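Local coordinates for putative methyltransferase from antibiotic biosynthesis pathway (Anabaena variabilis ATCC 29413, PDB 3EGE), which probably transfers methyl groups from S-adenosylmethionine to an acceptor that has not been established, at residues F114-M117 / Q118-I121; Q161-L164 / L165-T169. One frame throughout, in Å; residues are numbered along the deposited sequence.

Contact 1: F114-M117 / Q118-I121; sequences FQEM and QRII
E116 and R119, one helical turn apart, run side by side and point the same way, so that the carboxylate meets the guanidinium along its NE side. The grip is two-pronged: R119 NE donates to E116 OE1 at 2.8 Å, and R119 NH2 donates to E116 OE2 at 3.1 Å. Both oxygens lie close to the guanidinium plane, yet both nitrogens approach from above the carboxylate plane, and the two planes are turned 32° apart. Two bends make this possible: E116 bends about CB-CG (chi2 -66°), and R119 about CG-CD (chi3 64°), which sets NE against E116 OE1. One guanidinium face receives the CG2 methyl of I120, 3.5 Å above the plane and offset toward the rim. Further partners fix both charged groups, because E116 OE2 also accepts from L88 N and R119 NH1 forms a salt bridge with D92.

Behind the pair the backbone is regular, with Q118 N bonded to F114 O at 3.1 Å and I120 N to E116 O at 3.2 Å. The helix ends here: I121 N reaches M117 O only weakly, and I121 is the first residue out of helical geometry. M117, a selenomethionine, extends beyond CG onto strands 97-101 and 126-131. The i to i+3 salt bridge sits toward the C-terminal end of the helix that links these two strands in a beta-alpha-beta unit, as in Rossmann-like methyltransferases.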
loop_
_atom_site.group_PDB
_atom_site.type_symbol
_atom_site.label_atom_id
_atom_site.label_comp_id
_atom_site.label_asym_id
_atom_site.label_seq_id
_atom_site.Cartn_x
_atom_site.Cartn_y
_atom_site.Cartn_z
ATOM N N PHE A 114 -6.397 -14.451 -4.566
ATOM C CA PHE A 114 -7.766 -14.084 -4.211
ATOM C C PHE A 114 -8.574 -15.288 -3.728
ATOM O O PHE A 114 -9.218 -15.202 -2.683
ATOM C CB PHE A 114 -8.472 -13.360 -5.351
ATOM C CG PHE A 114 -8.006 -11.948 -5.595
ATOM C CD1 PHE A 114 -7.271 -11.189 -4.648
ATOM C CD2 PHE A 114 -8.453 -11.303 -6.739
ATOM C CE1 PHE A 114 -6.936 -9.864 -4.901
ATOM C CE2 PHE A 114 -8.134 -9.978 -6.990
ATOM C CZ PHE A 114 -7.386 -9.253 -6.076
ATOM N N GLN A 115 -8.489 -16.398 -4.472
ATOM C CA GLN A 115 -9.119 -17.684 -4.102
ATOM C C GLN A 115 -8.669 -18.150 -2.724
ATOM O O GLN A 115 -9.497 -18.632 -1.939
ATOM C CB GLN A 115 -8.797 -18.770 -5.133
ATOM C CG GLN A 115 -9.405 -18.521 -6.494
ATOM C CD GLN A 115 -8.822 -19.370 -7.596
ATOM O OE1 GLN A 115 -8.144 -20.369 -7.348
ATOM N NE2 GLN A 115 -9.094 -18.982 -8.831
ATOM N N GLU A 116 -7.366 -17.991 -2.451
ATOM C CA GLU A 116 -6.769 -18.287 -1.134
ATOM C C GLU A 116 -7.345 -17.431 0.004
ATOM O O GLU A 116 -7.541 -17.942 1.105
ATOM C CB GLU A 116 -5.221 -18.139 -1.160
ATOM C CG GLU A 116 -4.426 -19.274 -1.796
ATOM C CD GLU A 116 -4.525 -20.562 -1.008
ATOM O OE1 GLU A 116 -5.494 -21.341 -1.213
ATOM O OE2 GLU A 116 -3.625 -20.805 -0.187
HETATM N N MSE A 117 -7.590 -16.147 -0.252
HETATM C CA MSE A 117 -8.192 -15.256 0.745
HETATM C C MSE A 117 -9.599 -15.710 1.083
HETATM O O MSE A 117 -9.954 -15.777 2.254
HETATM C CB MSE A 117 -8.225 -13.796 0.285
HETATM C CG MSE A 117 -6.824 -13.175 0.149
HETATM SE SE MSE A 117 -6.919 -11.442 -0.600
HETATM C CE MSE A 117 -4.944 -11.018 -0.732
ATOM N N GLN A 118 -10.379 -16.036 0.050
ATOM C CA GLN A 118 -11.720 -16.560 0.227
ATOM C C GLN A 118 -11.724 -17.898 0.992
ATOM O O GLN A 118 -12.617 -18.141 1.798
ATOM C CB GLN A 118 -12.435 -16.675 -1.139
ATOM C CG GLN A 118 -13.890 -17.204 -1.082
ATOM C CD GLN A 118 -14.826 -16.396 -0.165
ATOM O OE1 GLN A 118 -14.792 -15.155 -0.132
ATOM N NE2 GLN A 118 -15.696 -17.104 0.541
ATOM N N ARG A 119 -10.717 -18.738 0.756
ATOM C CA ARG A 119 -10.625 -20.060 1.407
ATOM C C ARG A 119 -10.429 -19.958 2.925
ATOM O O ARG A 119 -11.030 -20.735 3.689
ATOM C CB ARG A 119 -9.478 -20.868 0.780
ATOM C CG ARG A 119 -9.276 -22.279 1.335
ATOM C CD ARG A 119 -8.065 -22.982 0.752
ATOM N NE ARG A 119 -6.805 -22.311 1.093
ATOM C CZ ARG A 119 -6.184 -22.388 2.267
ATOM N NH1 ARG A 119 -6.709 -23.034 3.297
ATOM N NH2 ARG A 119 -5.053 -21.737 2.422
ATOM N N ILE A 120 -9.598 -19.002 3.342
ATOM C CA ILE A 120 -9.256 -18.816 4.760
ATOM C C ILE A 120 -10.264 -18.022 5.574
ATOM O O ILE A 120 -10.298 -18.160 6.810
ATOM C CB ILE A 120 -7.797 -18.232 4.954
ATOM C CG1 ILE A 120 -7.679 -16.742 4.527
ATOM C CG2 ILE A 120 -6.801 -19.149 4.250
ATOM C CD1 ILE A 120 -6.338 -16.066 4.877
ATOM N N ILE A 121 -11.098 -17.234 4.890
ATOM C CA ILE A 121 -12.019 -16.314 5.563
ATOM C C ILE A 121 -13.343 -16.962 6.045
ATOM O O ILE A 121 -13.907 -17.825 5.367
ATOM C CB ILE A 121 -12.264 -15.036 4.692
ATOM C CG1 ILE A 121 -12.617 -13.812 5.582
ATOM C CG2 ILE A 121 -13.300 -15.313 3.574
ATOM C CD1 ILE A 121 -12.754 -12.450 4.818
#

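Contact 2: Q161-L164 / L165-T169; sequences QINL and LQENT
N168 turns its amide back over the preceding turn, and its ND2 donates to the carbonyl oxygen of L164 at 2.7 Å. The bond is nearly straight, 170° at the hydrogen, and lies in the carbonyl plane as well as close to the amide plane of N168. With CG placed beside the backbone N (chi1 -64°), the side chain folds toward that oxygen, which receives a second but weak bond from N168 N at 3.3 Å. The amide is fixed at its other positions too: ND2 also donates to E111 OE2, and OD1 accepts from Q115 NE2. T169 OG1 adds a weak bond to L165 O. N168 and L165 are both buried, the latter packed on F114, V173 and I255.

The regular turn before it is well formed, as E167 N to N163 O and Q166 N to I162 O, both 2.9 Å, are nearly straight. The side chains outside it meet more loosely. I162 and Q166 lie alongside each other, yet CG2 of I162 comes only to 4.0 Å from NE2 of Q166, whose OE1 is engaged by V173 N. On the solvent side N163 and E167 are the exposed pair, their amide and carboxylate planes 62° apart. The extended E167 chain slants across L164, with OE1 3.9 Å from L164 CD2.

Helix 158-169 rests its L164 on F114 of helix 110-120, while I162 packs on strands 172-181 and 252-258, and Q161 bonds to T130 of strand 126-131.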
loop_
_atom_site.group_PDB
_atom_site.type_symbol
_atom_site.label_atom_id
_atom_site.label_comp_id
_atom_site.label_asym_id
_atom_site.label_seq_id
_atom_site.Cartn_x
_atom_site.Cartn_y
_atom_site.Cartn_z
ATOM N N GLN A 161 -9.175 -5.563 -11.410
ATOM C CA GLN A 161 -8.916 -5.978 -10.025
ATOM C C GLN A 161 -10.220 -6.329 -9.320
ATOM O O GLN A 161 -10.324 -7.417 -8.712
ATOM C CB GLN A 161 -8.187 -4.895 -9.221
ATOM C CG GLN A 161 -6.797 -4.528 -9.723
ATOM C CD GLN A 161 -6.175 -3.414 -8.898
ATOM O OE1 GLN A 161 -6.098 -3.506 -7.669
ATOM N NE2 GLN A 161 -5.706 -2.367 -9.571
ATOM N N ILE A 162 -11.195 -5.417 -9.427
ATOM C CA ILE A 162 -12.528 -5.603 -8.847
ATOM C C ILE A 162 -13.161 -6.891 -9.388
ATOM O O ILE A 162 -13.648 -7.711 -8.620
ATOM C CB ILE A 162 -13.471 -4.399 -9.130
ATOM C CG1 ILE A 162 -13.014 -3.169 -8.327
ATOM C CG2 ILE A 162 -14.953 -4.739 -8.746
ATOM C CD1 ILE A 162 -13.671 -1.838 -8.777
ATOM N N ASN A 163 -13.145 -7.039 -10.713
ATOM C CA ASN A 163 -13.680 -8.228 -11.382
ATOM C C ASN A 163 -13.011 -9.555 -10.912
ATOM O O ASN A 163 -13.717 -10.506 -10.636
ATOM C CB ASN A 163 -13.579 -8.041 -12.908
ATOM C CG ASN A 163 -14.178 -9.199 -13.698
ATOM O OD1 ASN A 163 -15.119 -9.880 -13.255
ATOM N ND2 ASN A 163 -13.643 -9.419 -14.895
ATOM N N LEU A 164 -11.670 -9.601 -10.815
ATOM C CA LEU A 164 -10.961 -10.827 -10.393
ATOM C C LEU A 164 -11.304 -11.208 -8.959
ATOM O O LEU A 164 -11.446 -12.387 -8.648
ATOM C CB LEU A 164 -9.434 -10.721 -10.547
ATOM C CG LEU A 164 -8.797 -10.729 -11.945
ATOM C CD1 LEU A 164 -7.296 -10.570 -11.795
ATOM C CD2 LEU A 164 -9.098 -11.994 -12.731
ATOM N N LEU A 165 -11.446 -10.207 -8.096
ATOM C CA LEU A 165 -11.806 -10.434 -6.710
ATOM C C LEU A 165 -13.232 -10.947 -6.651
ATOM O O LEU A 165 -13.492 -11.996 -6.058
ATOM C CB LEU A 165 -11.653 -9.145 -5.879
ATOM C CG LEU A 165 -11.804 -9.271 -4.343
ATOM C CD1 LEU A 165 -10.840 -10.315 -3.777
ATOM C CD2 LEU A 165 -11.602 -7.889 -3.664
ATOM N N GLN A 166 -14.126 -10.219 -7.314
ATOM C CA GLN A 166 -15.550 -10.527 -7.355
ATOM C C GLN A 166 -15.848 -11.936 -7.903
ATOM O O GLN A 166 -16.646 -12.642 -7.317
ATOM C CB GLN A 166 -16.299 -9.424 -8.108
ATOM C CG GLN A 166 -17.780 -9.397 -7.878
ATOM C CD GLN A 166 -18.356 -8.004 -8.158
ATOM O OE1 GLN A 166 -19.171 -7.510 -7.366
ATOM N NE2 GLN A 166 -17.916 -7.348 -9.275
ATOM N N GLU A 167 -15.161 -12.333 -8.974
ATOM C CA GLU A 167 -15.259 -13.691 -9.545
ATOM C C GLU A 167 -14.822 -14.823 -8.602
ATOM O O GLU A 167 -15.378 -15.910 -8.668
ATOM C CB GLU A 167 -14.391 -13.823 -10.801
ATOM C CG GLU A 167 -14.957 -13.199 -12.038
ATOM C CD GLU A 167 -13.954 -13.122 -13.192
ATOM O OE1 GLU A 167 -12.723 -13.289 -12.984
ATOM O OE2 GLU A 167 -14.411 -12.862 -14.329
ATOM N N ASN A 168 -13.798 -14.574 -7.782
ATOM C CA ASN A 168 -13.225 -15.580 -6.855
ATOM C C ASN A 168 -13.683 -15.482 -5.391
ATOM O O ASN A 168 -13.187 -16.212 -4.541
ATOM C CB ASN A 168 -11.710 -15.541 -6.993
ATOM C CG ASN A 168 -11.257 -15.953 -8.383
ATOM O OD1 ASN A 168 -11.167 -17.140 -8.677
ATOM N ND2 ASN A 168 -10.977 -14.983 -9.245
ATOM N N THR A 169 -14.652 -14.609 -5.125
ATOM C CA THR A 169 -15.217 -14.374 -3.796
ATOM C C THR A 169 -16.728 -14.622 -3.704
ATOM O O THR A 169 -17.211 -15.044 -2.644
ATOM C CB THR A 169 -14.861 -12.931 -3.347
ATOM O OG1 THR A 169 -13.456 -12.888 -3.072
ATOM C CG2 THR A 169 -15.587 -12.510 -2.090
#

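In the fold
Following the chain from the N terminus, strand 97-101 leads to helix 110-120, whose C-terminal half, with the residue that follows, holds contact 1, and then to strand 126-131. Contact 2 comes later, on helix 158-169, just before strand 172-181. Each contact is local to one helix and closes no long loop; the two follow in series, neither nested nor crossed. Their centres are 11 Å apart, and the helices touch directly, for instance where Q118 OE1 packs 3.4 Å from T169 CG2. Helix 110-120 packs on parallel strands 97-101 and 126-131, helix 158-169 on antiparallel strands 252-258 and 172-181, so the touching pair lies across the junction of the two parts of the sheet.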